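Local coordinates for uncharacterized protein (Bacteroides ovatus, PDB 3P02) that is of unknown function but joins an N-terminal DUF4973 (E-set clan) region to a C-terminal BT_3044-like region built around an extensive antiparallel sheet, at residues M230-E235 / S245-K250; D190-F195 / F213-G218. All blocks are in the same frame, centred on the assembly; numbering follows the deposited sequence.

Contact 1 of 2, residues M230-E235 / S245-K250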
HETATM    1  N   MSE A 230     -21.829   2.275   9.596  1.00 10.52           N
HETATM    2  CA  MSE A 230     -20.894   1.395   8.903  1.00  8.25           C
HETATM    3  C   MSE A 230     -21.521   0.044   8.696  1.00 13.17           C
HETATM    4  O   MSE A 230     -22.528  -0.305   9.337  1.00 13.27           O
HETATM    5  CB  MSE A 230     -19.615   1.227   9.728  1.00  8.49           C
HETATM    6  CG  MSE A 230     -18.901   2.550   9.955  1.00  9.72           C
HETATM    7 SE   MSE A 230     -17.209   2.276  10.791  0.75 11.41          SE
HETATM    8  CE  MSE A 230     -16.367   1.431   9.229  1.00 10.69           C
ATOM      9  N   LYS A 231     -20.910  -0.726   7.797  1.00 11.38           N
ATOM     10  CA  LYS A 231     -21.189  -2.151   7.638  1.00 11.49           C
ATOM     11  C   LYS A 231     -19.902  -2.882   8.012  1.00 11.05           C
ATOM     12  O   LYS A 231     -18.813  -2.369   7.754  1.00 10.89           O
ATOM     13  CB  LYS A 231     -21.635  -2.503   6.215  1.00 15.16           C
ATOM     14  CG  LYS A 231     -23.004  -1.902   5.882  1.00 21.18           C
ATOM     15  CD  LYS A 231     -23.410  -2.141   4.437  1.00 34.74           C
ATOM     16  CE  LYS A 231     -24.716  -1.460   4.101  1.00 46.91           C
ATOM     17  NZ  LYS A 231     -25.083  -1.654   2.673  1.00 56.95           N
ATOM     18  N   ILE A 232     -20.030  -4.066   8.586  1.00  9.50           N
ATOM     19  CA  ILE A 232     -18.898  -4.927   8.912  1.00  8.59           C
ATOM     20  C   ILE A 232     -19.257  -6.353   8.491  1.00 12.87           C
ATOM     21  O   ILE A 232     -20.381  -6.812   8.758  1.00 14.18           O
ATOM     22  CB  ILE A 232     -18.473  -4.837  10.419  1.00 11.58           C
ATOM     23  CG1 ILE A 232     -17.100  -5.533  10.626  1.00 10.80           C
ATOM     24  CG2 ILE A 232     -19.583  -5.407  11.374  1.00 10.54           C
ATOM     25  CD1 ILE A 232     -16.498  -5.349  12.088  1.00  9.80           C
ATOM     26  N   TRP A 233     -18.328  -7.061   7.835  1.00  9.02           N
ATOM     27  CA  TRP A 233     -18.627  -8.430   7.444  1.00  9.72           C
ATOM     28  C   TRP A 233     -17.357  -9.206   7.114  1.00  9.83           C
ATOM     29  O   TRP A 233     -16.283  -8.625   6.982  1.00  9.92           O
ATOM     30  CB  TRP A 233     -19.604  -8.450   6.229  1.00  9.29           C
ATOM     31  CG  TRP A 233     -19.001  -8.003   4.926  1.00  9.53           C
ATOM     32  CD1 TRP A 233     -18.563  -8.808   3.912  1.00 12.49           C
ATOM     33  CD2 TRP A 233     -18.835  -6.649   4.460  1.00  9.64           C
ATOM     34  NE1 TRP A 233     -18.102  -8.045   2.863  1.00 12.07           N
ATOM     35  CE2 TRP A 233     -18.271  -6.716   3.163  1.00 12.82           C
ATOM     36  CE3 TRP A 233     -19.173  -5.387   4.984  1.00 11.37           C
ATOM     37  CZ2 TRP A 233     -18.037  -5.573   2.385  1.00 12.10           C
ATOM     38  CZ3 TRP A 233     -18.862  -4.249   4.250  1.00 11.95           C
ATOM     39  CH2 TRP A 233     -18.294  -4.346   2.968  1.00 12.13           C
ATOM     40  N   ALA A 234     -17.495 -10.526   6.944  1.00  9.37           N
ATOM     41  CA  ALA A 234     -16.407 -11.373   6.493  1.00  9.70           C
ATOM     42  C   ALA A 234     -16.868 -12.131   5.279  1.00 14.42           C
ATOM     43  O   ALA A 234     -18.076 -12.309   5.098  1.00 15.19           O
ATOM     44  CB  ALA A 234     -15.978 -12.353   7.588  1.00 10.30           C
ATOM     45  N   GLU A 235     -15.931 -12.527   4.420  1.00  9.59           N
ATOM     46  CA  GLU A 235     -16.268 -13.388   3.275  1.00 10.10           C
ATOM     47  C   GLU A 235     -15.970 -14.862   3.582  1.00 15.35           C
ATOM     48  O   GLU A 235     -16.597 -15.737   2.991  1.00 15.26           O
ATOM     49  CB  GLU A 235     -15.485 -12.997   2.018  1.00 10.80           C
ATOM     50  CG  GLU A 235     -16.017 -11.751   1.357  1.00 13.54           C
ATOM     51  CD  GLU A 235     -15.238 -11.304   0.139  1.00 24.23           C
ATOM     52  OE1 GLU A 235     -14.164 -11.880  -0.150  1.00 17.33           O
ATOM     53  OE2 GLU A 235     -15.704 -10.350  -0.517  1.00 18.64           O
ATOM     54  N   SER A 245     -22.694  -5.796  16.829  1.00 11.34           N
ATOM     55  CA  SER A 245     -23.107  -4.419  16.639  1.00 11.78           C
ATOM     56  C   SER A 245     -22.541  -3.855  15.382  1.00 15.02           C
ATOM     57  O   SER A 245     -21.391  -4.148  15.028  1.00 12.81           O
ATOM     58  CB  SER A 245     -22.703  -3.521  17.807  1.00 18.24           C
ATOM     59  OG  SER A 245     -21.322  -3.632  18.070  1.00 17.28           O
ATOM     60  N   THR A 246     -23.341  -3.032  14.703  1.00 12.23           N
ATOM     61  CA  THR A 246     -22.802  -2.385  13.506  0.60 12.07           C
ATOM     62  C   THR A 246     -21.927  -1.235  13.980  1.00 13.09           C
ATOM     63  O   THR A 246     -22.346  -0.399  14.805  1.00 11.32           O
ATOM     64  CB  THR A 246     -23.891  -1.928  12.529  0.60 17.44           C
ATOM     65  OG1 THR A 246     -24.769  -1.073  13.234  0.60 18.21           O
ATOM     66  CG2 THR A 246     -24.647  -3.090  11.904  0.60 10.76           C
ATOM     67  N   PRO A 247     -20.669  -1.166  13.495  1.00 10.45           N
ATOM     68  CA  PRO A 247     -19.795  -0.081  13.966  1.00  9.59           C
ATOM     69  C   PRO A 247     -20.280   1.296  13.507  1.00 11.58           C
ATOM     70  O   PRO A 247     -21.138   1.426  12.616  1.00 10.51           O
ATOM     71  CB  PRO A 247     -18.418  -0.427  13.356  1.00 11.21           C
ATOM     72  CG  PRO A 247     -18.514  -1.846  12.896  1.00 15.62           C
ATOM     73  CD  PRO A 247     -19.961  -2.054  12.545  1.00 12.17           C
ATOM     74  N   THR A 248     -19.753   2.340  14.166  1.00  8.22           N
ATOM     75  CA  THR A 248     -20.033   3.740  13.824  1.00  8.33           C
ATOM     76  C   THR A 248     -18.717   4.500  13.674  1.00 11.19           C
ATOM     77  O   THR A 248     -17.671   4.045  14.157  1.00 11.16           O
ATOM     78  CB  THR A 248     -20.903   4.431  14.876  1.00 11.98           C
ATOM     79  OG1 THR A 248     -20.160   4.489  16.105  1.00 12.97           O
ATOM     80  CG2 THR A 248     -22.256   3.761  15.062  1.00  9.79           C
ATOM     81  N   TYR A 249     -18.752   5.650  13.014  1.00  8.84           N
ATOM     82  CA  TYR A 249     -17.533   6.450  12.938  1.00  9.09           C
ATOM     83  C   TYR A 249     -17.851   7.917  12.954  1.00 12.87           C
ATOM     84  O   TYR A 249     -18.980   8.346  12.651  1.00 11.15           O
ATOM     85  CB  TYR A 249     -16.654   6.114  11.722  1.00  8.82           C
ATOM     86  CG  TYR A 249     -17.196   6.590  10.391  1.00  9.74           C
ATOM     87  CD1 TYR A 249     -18.241   5.923   9.761  1.00 10.27           C
ATOM     88  CD2 TYR A 249     -16.623   7.672   9.731  1.00 11.04           C
ATOM     89  CE1 TYR A 249     -18.692   6.310   8.501  1.00 10.79           C
ATOM     90  CE2 TYR A 249     -17.073   8.074   8.465  1.00 12.55           C
ATOM     91  CZ  TYR A 249     -18.118   7.396   7.863  1.00 12.81           C
ATOM     92  OH  TYR A 249     -18.610   7.814   6.650  1.00 16.68           O
ATOM     93  N   LYS A 250     -16.825   8.685  13.316  1.00  9.69           N
ATOM     94  CA  LYS A 250     -16.846  10.135  13.297  1.00 10.58           C
ATOM     95  C   LYS A 250     -15.598  10.602  12.600  1.00 13.96           C
ATOM     96  O   LYS A 250     -14.532   9.976  12.727  1.00 12.65           O
ATOM     97  CB  LYS A 250     -16.922  10.721  14.709  1.00 14.70           C
ATOM     98  CG  LYS A 250     -18.246  10.476  15.427  1.00 20.06           C
ATOM     99  CD  LYS A 250     -18.326  11.277  16.738  1.00 32.32           C
ATOM    100  CE  LYS A 250     -18.718  12.720  16.511  1.00 35.47           C
ATOM    101  NZ  LYS A 250     -18.697  13.510  17.771  1.00 42.46           N
TER

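Contact 2 of 2, residues D190-F195 / F213-G218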
ATOM      1  N   ASP A 190     -13.383   3.272  -2.703  1.00 10.26           N
ATOM      2  CA  ASP A 190     -13.165   4.533  -1.999  1.00  9.91           C
ATOM      3  C   ASP A 190     -13.800   4.512  -0.581  1.00 12.05           C
ATOM      4  O   ASP A 190     -13.409   5.333   0.246  1.00 12.34           O
ATOM      5  CB  ASP A 190     -13.701   5.734  -2.806  1.00 12.04           C
ATOM      6  CG  ASP A 190     -15.199   5.728  -3.107  1.00 19.02           C
ATOM      7  OD1 ASP A 190     -15.832   4.668  -2.963  1.00 20.06           O
ATOM      8  OD2 ASP A 190     -15.702   6.746  -3.619  1.00 25.42           O
ATOM      9  N   SER A 191     -14.756   3.589  -0.299  0.50  7.61           N
ATOM     10  CA  SER A 191     -15.448   3.566   0.998  0.50  7.71           C
ATOM     11  C   SER A 191     -15.312   2.231   1.742  0.50 12.02           C
ATOM     12  O   SER A 191     -15.659   2.168   2.925  0.50 11.35           O
ATOM     13  CB  SER A 191     -16.935   3.885   0.820  0.50  9.47           C
ATOM     14  OG  SER A 191     -17.643   2.874   0.120  0.50 10.29           O
ATOM     15  N   ILE A 192     -14.836   1.171   1.056  1.00  9.06           N
ATOM     16  CA  ILE A 192     -14.701  -0.157   1.668  1.00  8.96           C
ATOM     17  C   ILE A 192     -13.211  -0.448   1.862  1.00  9.99           C
ATOM     18  O   ILE A 192     -12.396  -0.236   0.946  1.00  9.18           O
ATOM     19  CB  ILE A 192     -15.379  -1.282   0.818  1.00 11.08           C
ATOM     20  CG1 ILE A 192     -16.908  -1.011   0.634  1.00 11.81           C
ATOM     21  CG2 ILE A 192     -15.123  -2.702   1.438  1.00 12.00           C
ATOM     22  CD1 ILE A 192     -17.540  -1.952  -0.430  1.00 16.33           C
ATOM     23  N   VAL A 193     -12.876  -0.904   3.071  1.00  7.85           N
ATOM     24  CA  VAL A 193     -11.531  -1.319   3.441  1.00  7.19           C
ATOM     25  C   VAL A 193     -11.613  -2.701   4.075  1.00 10.68           C
ATOM     26  O   VAL A 193     -12.700  -3.217   4.303  1.00  8.79           O
ATOM     27  CB  VAL A 193     -10.866  -0.306   4.447  1.00  8.61           C
ATOM     28  CG1 VAL A 193     -10.731   1.108   3.856  1.00  9.15           C
ATOM     29  CG2 VAL A 193     -11.609  -0.277   5.783  1.00  8.09           C
ATOM     30  N   PHE A 194     -10.466  -3.275   4.395  1.00  8.35           N
ATOM     31  CA  PHE A 194     -10.457  -4.472   5.229  1.00  7.75           C
ATOM     32  C   PHE A 194      -9.241  -4.440   6.120  1.00  9.28           C
ATOM     33  O   PHE A 194      -8.237  -3.811   5.788  1.00  8.79           O
ATOM     34  CB  PHE A 194     -10.475  -5.780   4.433  1.00  8.50           C
ATOM     35  CG  PHE A 194      -9.274  -6.014   3.558  1.00  8.28           C
ATOM     36  CD1 PHE A 194      -8.127  -6.636   4.065  1.00 10.80           C
ATOM     37  CD2 PHE A 194      -9.294  -5.648   2.213  1.00 11.75           C
ATOM     38  CE1 PHE A 194      -7.025  -6.891   3.231  1.00 12.17           C
ATOM     39  CE2 PHE A 194      -8.181  -5.873   1.391  1.00 13.48           C
ATOM     40  CZ  PHE A 194      -7.060  -6.501   1.902  1.00 10.94           C
ATOM     41  N   PHE A 195      -9.341  -5.105   7.250  1.00  6.53           N
ATOM     42  CA  PHE A 195      -8.206  -5.324   8.117  1.00  6.95           C
ATOM     43  C   PHE A 195      -8.207  -6.820   8.372  1.00  9.97           C
ATOM     44  O   PHE A 195      -9.147  -7.509   7.954  1.00 11.04           O
ATOM     45  CB  PHE A 195      -8.278  -4.484   9.405  1.00  8.62           C
ATOM     46  CG  PHE A 195      -9.397  -4.850  10.358  1.00  8.88           C
ATOM     47  CD1 PHE A 195     -10.695  -4.364  10.163  1.00 10.04           C
ATOM     48  CD2 PHE A 195      -9.160  -5.701  11.431  1.00 10.08           C
ATOM     49  CE1 PHE A 195     -11.746  -4.756  11.012  1.00 12.65           C
ATOM     50  CE2 PHE A 195     -10.207  -6.055  12.313  1.00 11.17           C
ATOM     51  CZ  PHE A 195     -11.481  -5.572  12.092  1.00 11.05           C
ATOM     52  N   PHE A 213     -14.104  -6.893   6.578  1.00  7.73           N
ATOM     53  CA  PHE A 213     -14.406  -5.724   5.773  1.00  7.25           C
ATOM     54  C   PHE A 213     -15.169  -4.694   6.570  1.00  8.39           C
ATOM     55  O   PHE A 213     -16.017  -5.042   7.398  1.00  8.91           O
ATOM     56  CB  PHE A 213     -15.235  -6.129   4.554  1.00  8.71           C
ATOM     57  CG  PHE A 213     -14.534  -7.037   3.563  1.00  9.95           C
ATOM     58  CD1 PHE A 213     -14.515  -8.422   3.750  1.00 12.01           C
ATOM     59  CD2 PHE A 213     -13.864  -6.508   2.467  1.00 11.82           C
ATOM     60  CE1 PHE A 213     -13.811  -9.262   2.864  1.00 12.33           C
ATOM     61  CE2 PHE A 213     -13.178  -7.343   1.571  1.00 15.02           C
ATOM     62  CZ  PHE A 213     -13.164  -8.713   1.770  1.00 12.92           C
ATOM     63  N   LEU A 214     -14.870  -3.420   6.291  1.00  7.67           N
ATOM     64  CA  LEU A 214     -15.551  -2.251   6.863  1.00  8.21           C
ATOM     65  C   LEU A 214     -15.992  -1.356   5.766  1.00 11.87           C
ATOM     66  O   LEU A 214     -15.182  -1.048   4.870  1.00 10.17           O
ATOM     67  CB  LEU A 214     -14.621  -1.447   7.811  1.00  8.13           C
ATOM     68  CG  LEU A 214     -14.230  -2.166   9.117  1.00  9.75           C
ATOM     69  CD1 LEU A 214     -13.022  -1.461   9.779  1.00 11.41           C
ATOM     70  CD2 LEU A 214     -15.439  -2.254  10.079  1.00 12.64           C
ATOM     71  N   GLN A 215     -17.242  -0.910   5.831  1.00 10.30           N
ATOM     72  CA  GLN A 215     -17.758   0.043   4.855  0.50  9.30           C
ATOM     73  C   GLN A 215     -18.145   1.318   5.572  1.00 12.32           C
ATOM     74  O   GLN A 215     -18.896   1.262   6.543  1.00 10.60           O
ATOM     75  CB  GLN A 215     -18.949  -0.544   4.085  0.50  9.46           C
ATOM     76  CG  GLN A 215     -19.548   0.413   3.048  0.50 15.50           C
ATOM     77  CD  GLN A 215     -20.704  -0.228   2.321  0.50 28.22           C
ATOM     78  OE1 GLN A 215     -20.860  -1.450   2.311  0.50 24.81           O
ATOM     79  NE2 GLN A 215     -21.534   0.578   1.684  0.50 17.06           N
ATOM     80  N   PHE A 216     -17.616   2.449   5.102  1.00 10.47           N
ATOM     81  CA  PHE A 216     -17.915   3.767   5.662  1.00  9.52           C
ATOM     82  C   PHE A 216     -19.062   4.359   4.866  1.00 14.04           C
ATOM     83  O   PHE A 216     -18.860   4.787   3.728  1.00 13.30           O
ATOM     84  CB  PHE A 216     -16.655   4.658   5.566  1.00 10.75           C
ATOM     85  CG  PHE A 216     -15.530   4.179   6.440  1.00  9.88           C
ATOM     86  CD1 PHE A 216     -14.677   3.151   6.018  1.00 11.59           C
ATOM     87  CD2 PHE A 216     -15.339   4.714   7.709  1.00 10.12           C
ATOM     88  CE1 PHE A 216     -13.644   2.695   6.839  1.00 13.15           C
ATOM     89  CE2 PHE A 216     -14.280   4.280   8.519  1.00 11.17           C
ATOM     90  CZ  PHE A 216     -13.446   3.252   8.082  1.00 10.96           C
ATOM     91  N   THR A 217     -20.264   4.358   5.425  1.00 11.43           N
ATOM     92  CA  THR A 217     -21.410   4.902   4.676  1.00 10.89           C
ATOM     93  C   THR A 217     -21.497   6.414   4.838  1.00 15.89           C
ATOM     94  O   THR A 217     -20.930   6.988   5.766  1.00 16.52           O
ATOM     95  CB  THR A 217     -22.755   4.270   5.171  1.00 15.18           C
ATOM     96  OG1 THR A 217     -23.194   4.964   6.361  1.00 14.41           O
ATOM     97  CG2 THR A 217     -22.667   2.732   5.401  1.00 13.93           C
ATOM     98  N   GLY A 218     -22.316   7.037   4.011  1.00 16.78           N
ATOM     99  CA  GLY A 218     -22.568   8.467   4.179  1.00 17.62           C
ATOM    100  C   GLY A 218     -23.827   8.755   4.983  1.00 22.22           C
ATOM    101  O   GLY A 218     -24.314   9.896   4.984  1.00 21.75           O
TER
HETATM  102  O   HOH W   1     -20.292   3.393   1.116  1.00 27.47           O

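Contact 1 of 2, residues M230-E235 / S245-K250
Met230, a selenomethionine, sets CG anti to its own carbonyl carbon (chi1 -61°), continues straight to SE and bends only at the terminal methyl, a course that crosses Pro247 and Tyr249 at about right angles. Tyr249 CG lies between the backbone N and the carbonyl carbon (chi1 73°), which brings the CD1 side of the ring up to the Met230 chain. Met230 CG sits 3.4 Å from Tyr249 CD1, and Met230 SE stands 5.0 Å from the centroid of the Tyr249 ring. At 61° off the ring normal, this Met-aromatic contact is oblique. The same SE atom rests 3.9 Å from CB of Pro247 and 3.8 Å from the carbonyl O of Thr248, so within this pair of segments the selenium touches proline, backbone carbonyl and tyrosine. Further along the strand, Ile232 presses its CG2 branch against the pyrrolidine ring, 3.6 Å from Pro247 CD, while its CB lies close to CD and CG of that ring. The backbones are joined less firmly: Met230 N donates to Pro247 O at 3.2 Å, a weak, bent bond. Proline has no N-H to return to the Met230 carbonyl, whose O lies 3.8 Å from CB of Thr246 instead. Regular pairing within this beta hairpin of strands 228-234 and 242-255 is resumed where Tyr249 bonds with Tyr228. Polar ends find partners farther off, Tyr249 OH on Thr217 O and Thr248 OG1 on the carboxylate of Asp271. On one flank, Met230 and Ile232 both touch Leu214 of strand 211-220; on the other, strand 262-278 supplies Ile269 beside Met230, Ile272 beside Pro247 and Phe274 beside Ile232.

Contact 2 of 2, residues D190-F195 / F213-G218
Val193 and Leu214 are the hydrogen-bonded pair at the middle of an antiparallel beta pairing, between strands 192-196 and 211-220, which follow each other in a meander of the large sheet. Backbone bonds hold the register. Val193 N gives to Leu214 O at 2.9 Å, meeting the carbonyl nearly head-on (C=O...N 165°), whereas Leu214 N reaches Val193 O at 2.9 Å from 36° above the carbonyl plane. Phe216 N closes the set on Ser191 O, also at 2.9 Å. Weaker CA-H...O contacts from Ile192, Phe213 and Gln215 fall on the same three carbonyls.

Apolar packing divides between the two faces. On the face of Ile192, Phe194, Phe213 and Gln215, the isoleucine branches straddle two neighbours: CG1 lies 3.9 Å from Gln215 CG, and CG2, anti to the backbone N, comes within 4.1 Å of Phe213 CD2 at the ring edge. Replacing Ile192 by alanine would probably open a gap between the aliphatic part of Gln215 and the edge of Phe213. Phe194 CB sits over the rim of one face of the Phe213 ring, 4.0 Å from Phe213 CD2, and Trp233 stacks on that ring too. On the other face, Phe195 CD1 meets Leu214 CD1 at 3.7 Å, while Val193 CG2 touches both Leu214 CB and the edge of Phe216; Leu185 of strand 182-187 packs against Val193 and Phe195.

A water-mediated link lies just before strand 192-196 begins, where one water joins Ser191 OG, Gln215 NE2 and Phe216 O, though both side chains have a second conformer. Beside it Phe216 turns its ring edge to the backbone, with CD1 in plane 3.4 Å from Ser191 O.

Overall arrangement
Contacts 1 and 2 come in series along the chain: the pairing of 190-195 with 213-218 is complete before 230-235 meets 245-250. Their centres are about 8 Å apart, within one antiparallel sheet of the BT_3044-like C-terminal region. Strands 192-196, 211-220, 228-234 and 242-255 lie side by side in it in chain order, a meander built from sequence-local connections. The inner two carry one segment of each contact and bond directly, Trp233 O lying 2.8 Å from Phe213 N in a probable hydrogen bond. Regular pairing in contact 2 gives way in contact 1 to a single weak backbone bond, at a break in strand 242-255 that holds a proline.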